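Local coordinates for protein lactate racemase (Thermoanaerobacterium thermosaccharolyticum, PDB 2YJG) that interconverts the D- and L-isomers of lactate as a homodimer, using a nickel-pincer cofactor derived from nicotinic acid mononucleotide, at residues A[98-103]-A[127-132]; A[67-72]-A[163-168]. All coordinates share one frame; numbering follows the deposited sequence.

Running from the N terminus, the chain reaches strand 66-71 after several earlier strands and helices, then forms helix 79-91 and strand 99-104. Helices 113-120 and 122-127 lead on to strand 129-132, which returns alongside 99-104 and closes the shorter loop, interaction 1. Only later does strand 164-170 come in on the other side of 66-71, and interaction 2 closes the longer loop, within which interaction 1 is nested. Strands 99-104 and 66-71 are themselves neighbours, so the two contacts belong to one sheet: 129-132 is one of its two outermost strands within the chain, followed by 99-104, 66-71 and 164-170. Leu102 N to Ile68 O, 2.8 Å, is a probable hydrogen bond joining them.

Interaction 1. Residues A[98-103]-A[127-132]; sequences NVKILI and NEQFVV. With MG (magnesium ion), chain C.
Ile101 lies over one face of the Phe130 ring, and the two side chains run side by side in the same direction from paired parallel strands. CB of Ile101 makes a CH-pi contact 4.1 Å from the centroid of the Phe130 ring, 21° off its normal, while Ile101 CG2 comes to 3.5 Å from Phe130 CE2 and Ile101 CD1 to 3.8 Å from Phe130 CZ. With CG of Phe130 opposite the carbonyl carbon (chi1 -81°), the ring is brought back against Ile101. Were Phe130 replaced by an alanine, Ile101 is likely to lose the ring face on which its CB, CG2 and CD1 pack, leaving a gap on this side of the sheet. Beneath this apolar layer Ile101 is gripped through its backbone at both ends, N to Gln129 O (2.7 Å) and O from Val131 N (2.9 Å).

The face carrying Lys100, Gln129, Leu102 and Val131 is looser. Here the Lys100 chain merely passes Gln129, with CE 4.0 Å from NE2, and Gln129 NE2 is hydrogen-bonded to Asn127 O of the second subunit. At the start of the pair water mediates: one molecule accepts from Gln129 N (3.0 Å) and sits close to Val99 O and Glu128 OE1; another accepts from Val99 N and lies within bonding distance of Gln129 OE1. Glu128 O binds magnesium at 2.3 Å, a site completed by the backbone O atoms of Val125 and Glu126 and of Val125 and Glu128 of the second subunit, so this part of the contact lies at the dimer interface.

Strands 99-104 and 129-132, joined by helices 113-120 and 122-127, make a parallel beta-alpha-beta unit. Helix 113-120 packs on Phe130 through Met116 and Phe120, Arg91 of helix 79-91 forms a salt bridge with Glu128, and strand 66-71 flanks 99-104 away from 129-132.

Interaction 2. Residues A[67-72]-A[163-168]; sequences VIITSD and DLLVAE
Thr70 and Glu168 meet at the C-terminal end of two central parallel strands of a Rossmann-like sheet, where strand 66-71 is bordered by 164-170. From Glu168 CB, 4.2 Å from Ile69 O, the chain takes the position between backbone N and carbonyl carbon (chi1 66°), bringing CG to 3.7 Å from Ile69 O. Beyond CG it is extended, bringing CD to 3.4 Å from Thr70 OG1. At the tip OE2 accepts from Thr70 OG1 and also bonds Ser79, while OE1 is held by Thr82; both oxygens of this buried carboxylate are thus engaged, which probably fixes its rotation.

On the face of Val67, Leu165, Ile69 and Ala167 the contact is apolar: Leu165 CD1 nestles 3.6 Å from Val67 CG1 and also reaches Ile69. The backbones are stitched by four bonds, among them Glu168 N to Ile69 O at 2.8 Å. Further along the segment, Asp72, a cofactor-binding residue by similarity, bonds His108, probably a catalytic proton donor/acceptor. The Thr70 OG1 to Glu168 OE2 bond is short, 2.5 Å, and uses the carboxylate's anti lone pair.

Interaction 1. Residues A[98-103]-A[127-132]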
# COMPACT_ATOMS: atom_id res chain seq x y z
N ASN A 98 7.73 15.05 -11.35
CA ASN A 98 7.90 13.69 -10.95
C ASN A 98 8.61 13.68 -9.62
O ASN A 98 9.74 14.23 -9.49
CB ASN A 98 8.71 12.92 -11.95
CG ASN A 98 8.05 12.85 -13.26
OD1 ASN A 98 8.58 13.36 -14.25
ND2 ASN A 98 6.83 12.31 -13.28
N VAL A 99 8.01 13.00 -8.67
CA VAL A 99 8.57 12.95 -7.32
C VAL A 99 8.56 11.51 -6.84
O VAL A 99 7.50 10.93 -6.69
CB VAL A 99 7.82 13.80 -6.32
CG1 VAL A 99 8.56 13.81 -4.91
CG2 VAL A 99 7.71 15.16 -6.78
N LYS A 100 9.74 10.96 -6.59
CA LYS A 100 9.91 9.63 -6.04
C LYS A 100 10.27 9.72 -4.56
O LYS A 100 11.09 10.53 -4.18
CB LYS A 100 10.99 8.85 -6.79
CG LYS A 100 10.40 8.19 -8.02
CD LYS A 100 11.31 7.31 -8.74
CE LYS A 100 10.81 7.18 -10.19
NZ LYS A 100 11.44 6.02 -10.78
N ILE A 101 9.67 8.88 -3.74
CA ILE A 101 9.94 8.90 -2.32
C ILE A 101 10.73 7.64 -2.07
O ILE A 101 10.21 6.56 -2.19
CB ILE A 101 8.63 9.02 -1.51
CG1 ILE A 101 7.90 10.32 -1.89
CG2 ILE A 101 8.88 9.07 -0.05
CD1 ILE A 101 6.45 10.38 -1.47
N LEU A 102 11.97 7.81 -1.67
CA LEU A 102 12.92 6.72 -1.48
C LEU A 102 13.06 6.49 0.01
O LEU A 102 13.48 7.39 0.72
CB LEU A 102 14.29 7.14 -2.03
CG LEU A 102 15.46 6.15 -1.93
CD1 LEU A 102 15.11 4.69 -2.43
CD2 LEU A 102 16.65 6.73 -2.60
N ILE A 103 12.72 5.28 0.47
CA ILE A 103 12.74 4.94 1.91
C ILE A 103 14.17 4.51 2.29
O ILE A 103 14.70 3.56 1.71
CB ILE A 103 11.77 3.80 2.23
CG1 ILE A 103 10.36 4.13 1.79
CG2 ILE A 103 11.80 3.42 3.73
CD1 ILE A 103 9.78 5.28 2.50
N ASN A 127 -0.97 6.77 -4.06
CA ASN A 127 -1.05 7.92 -4.92
C ASN A 127 0.35 8.46 -5.36
O ASN A 127 0.49 9.11 -6.41
CB ASN A 127 -1.77 9.10 -4.28
CG ASN A 127 -3.28 8.93 -4.05
OD1 ASN A 127 -3.97 7.97 -4.48
ND2 ASN A 127 -3.79 9.85 -3.29
N GLU A 128 1.35 8.26 -4.51
CA GLU A 128 2.71 8.67 -4.82
C GLU A 128 3.59 7.48 -5.13
O GLU A 128 3.23 6.33 -4.85
CB GLU A 128 3.31 9.48 -3.67
CG GLU A 128 2.50 10.75 -3.37
CD GLU A 128 2.44 11.81 -4.42
OE1 GLU A 128 3.22 11.83 -5.38
OE2 GLU A 128 1.53 12.68 -4.30
N GLN A 129 4.77 7.78 -5.66
CA GLN A 129 5.80 6.81 -6.02
C GLN A 129 6.81 6.54 -4.91
O GLN A 129 7.73 7.32 -4.72
CB GLN A 129 6.59 7.30 -7.26
CG GLN A 129 5.73 7.42 -8.54
CD GLN A 129 6.55 7.75 -9.75
OE1 GLN A 129 6.89 8.91 -9.99
NE2 GLN A 129 6.90 6.72 -10.53
N PHE A 130 6.63 5.44 -4.21
CA PHE A 130 7.50 5.00 -3.15
C PHE A 130 8.40 3.90 -3.67
O PHE A 130 7.94 3.01 -4.36
CB PHE A 130 6.70 4.42 -1.96
CG PHE A 130 6.15 5.48 -1.06
CD1 PHE A 130 4.91 6.07 -1.34
CD2 PHE A 130 6.85 5.88 0.07
CE1 PHE A 130 4.42 7.08 -0.51
CE2 PHE A 130 6.36 6.87 0.89
CZ PHE A 130 5.14 7.47 0.62
N VAL A 131 9.66 3.96 -3.30
CA VAL A 131 10.66 2.99 -3.66
C VAL A 131 11.42 2.67 -2.39
O VAL A 131 11.73 3.57 -1.61
CB VAL A 131 11.60 3.62 -4.71
CG1 VAL A 131 12.73 2.67 -5.13
CG2 VAL A 131 10.80 4.07 -5.95
N VAL A 132 11.78 1.39 -2.20
CA VAL A 132 12.44 0.95 -0.97
C VAL A 132 13.93 0.72 -1.25
O VAL A 132 14.30 0.04 -2.22
CB VAL A 132 11.75 -0.32 -0.37
CG1 VAL A 132 12.44 -0.78 0.83
CG2 VAL A 132 10.26 -0.08 -0.06
MG MG C . 2.26 4.27 -5.24
O HOH W 1 5.04 10.56 -6.78
O HOH W 2 5.34 11.48 -9.17

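Interaction 2. Residues A[67-72]-A[163-168]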
# COMPACT_ATOMS: atom_id res chain seq x y z
N VAL A 67 13.67 13.40 -6.04
CA VAL A 67 13.66 12.28 -5.11
C VAL A 67 13.62 12.90 -3.70
O VAL A 67 14.39 13.81 -3.42
CB VAL A 67 14.89 11.33 -5.27
CG1 VAL A 67 14.97 10.29 -4.11
CG2 VAL A 67 14.88 10.65 -6.72
N ILE A 68 12.66 12.47 -2.89
CA ILE A 68 12.66 12.78 -1.46
C ILE A 68 13.04 11.52 -0.69
O ILE A 68 12.32 10.50 -0.80
CB ILE A 68 11.30 13.12 -0.95
CG1 ILE A 68 10.67 14.29 -1.73
CG2 ILE A 68 11.34 13.48 0.57
CD1 ILE A 68 9.17 14.51 -1.40
N ILE A 69 14.08 11.62 0.14
CA ILE A 69 14.48 10.50 0.97
C ILE A 69 13.69 10.63 2.27
O ILE A 69 13.61 11.73 2.85
CB ILE A 69 15.96 10.46 1.30
CG1 ILE A 69 16.82 10.34 0.01
CG2 ILE A 69 16.24 9.22 2.16
CD1 ILE A 69 18.35 10.51 0.22
N THR A 70 13.07 9.52 2.69
CA THR A 70 12.35 9.47 3.94
C THR A 70 12.86 8.32 4.77
O THR A 70 13.51 7.39 4.25
CB THR A 70 10.83 9.33 3.70
OG1 THR A 70 10.10 9.66 4.90
CG2 THR A 70 10.48 7.92 3.29
N SER A 71 12.57 8.38 6.07
CA SER A 71 12.95 7.33 6.98
C SER A 71 12.05 6.09 6.93
O SER A 71 10.94 6.08 6.44
CB SER A 71 13.03 7.85 8.41
OG SER A 71 14.09 8.80 8.55
N ASP A 72 12.55 5.01 7.50
CA ASP A 72 11.84 3.76 7.43
C ASP A 72 10.85 3.53 8.56
O ASP A 72 10.75 4.34 9.43
CB ASP A 72 12.76 2.56 7.17
CG ASP A 72 13.61 2.12 8.38
OD1 ASP A 72 13.50 2.65 9.46
OD2 ASP A 72 14.40 1.22 8.20
N ASP A 163 17.39 14.94 -10.48
CA ASP A 163 17.56 16.39 -10.74
C ASP A 163 17.66 17.20 -9.49
O ASP A 163 18.37 18.22 -9.42
CB ASP A 163 16.29 16.91 -11.41
CG ASP A 163 16.40 16.98 -12.84
OD1 ASP A 163 17.47 16.53 -13.36
OD2 ASP A 163 15.44 17.47 -13.46
N LEU A 164 16.88 16.80 -8.50
CA LEU A 164 16.95 17.41 -7.20
C LEU A 164 16.80 16.31 -6.19
O LEU A 164 15.88 15.45 -6.31
CB LEU A 164 15.88 18.46 -7.05
CG LEU A 164 15.78 19.24 -5.75
CD1 LEU A 164 16.95 20.18 -5.65
CD2 LEU A 164 14.40 19.95 -5.59
N LEU A 165 17.70 16.27 -5.22
CA LEU A 165 17.61 15.35 -4.13
C LEU A 165 17.33 16.08 -2.83
O LEU A 165 18.06 17.01 -2.45
CB LEU A 165 18.91 14.57 -4.01
CG LEU A 165 18.95 13.43 -2.96
CD1 LEU A 165 17.83 12.32 -3.23
CD2 LEU A 165 20.32 12.82 -2.87
N VAL A 166 16.28 15.61 -2.15
CA VAL A 166 15.78 16.17 -0.92
C VAL A 166 15.74 15.06 0.15
O VAL A 166 15.59 13.88 -0.18
CB VAL A 166 14.34 16.74 -1.16
CG1 VAL A 166 13.68 17.14 0.09
CG2 VAL A 166 14.41 17.93 -2.06
N ALA A 167 15.73 15.43 1.42
CA ALA A 167 15.48 14.43 2.50
C ALA A 167 14.69 15.01 3.63
O ALA A 167 14.79 16.22 3.93
CB ALA A 167 16.78 13.92 3.07
N GLU A 168 13.92 14.14 4.30
CA GLU A 168 13.31 14.48 5.52
C GLU A 168 13.83 13.56 6.61
O GLU A 168 14.46 12.53 6.36
CB GLU A 168 11.80 14.44 5.45
CG GLU A 168 11.17 13.08 5.22
CD GLU A 168 9.72 12.99 5.70
OE1 GLU A 168 9.15 14.04 6.09
OE2 GLU A 168 9.15 11.86 5.70
O HOH W 3 15.53 10.08 5.89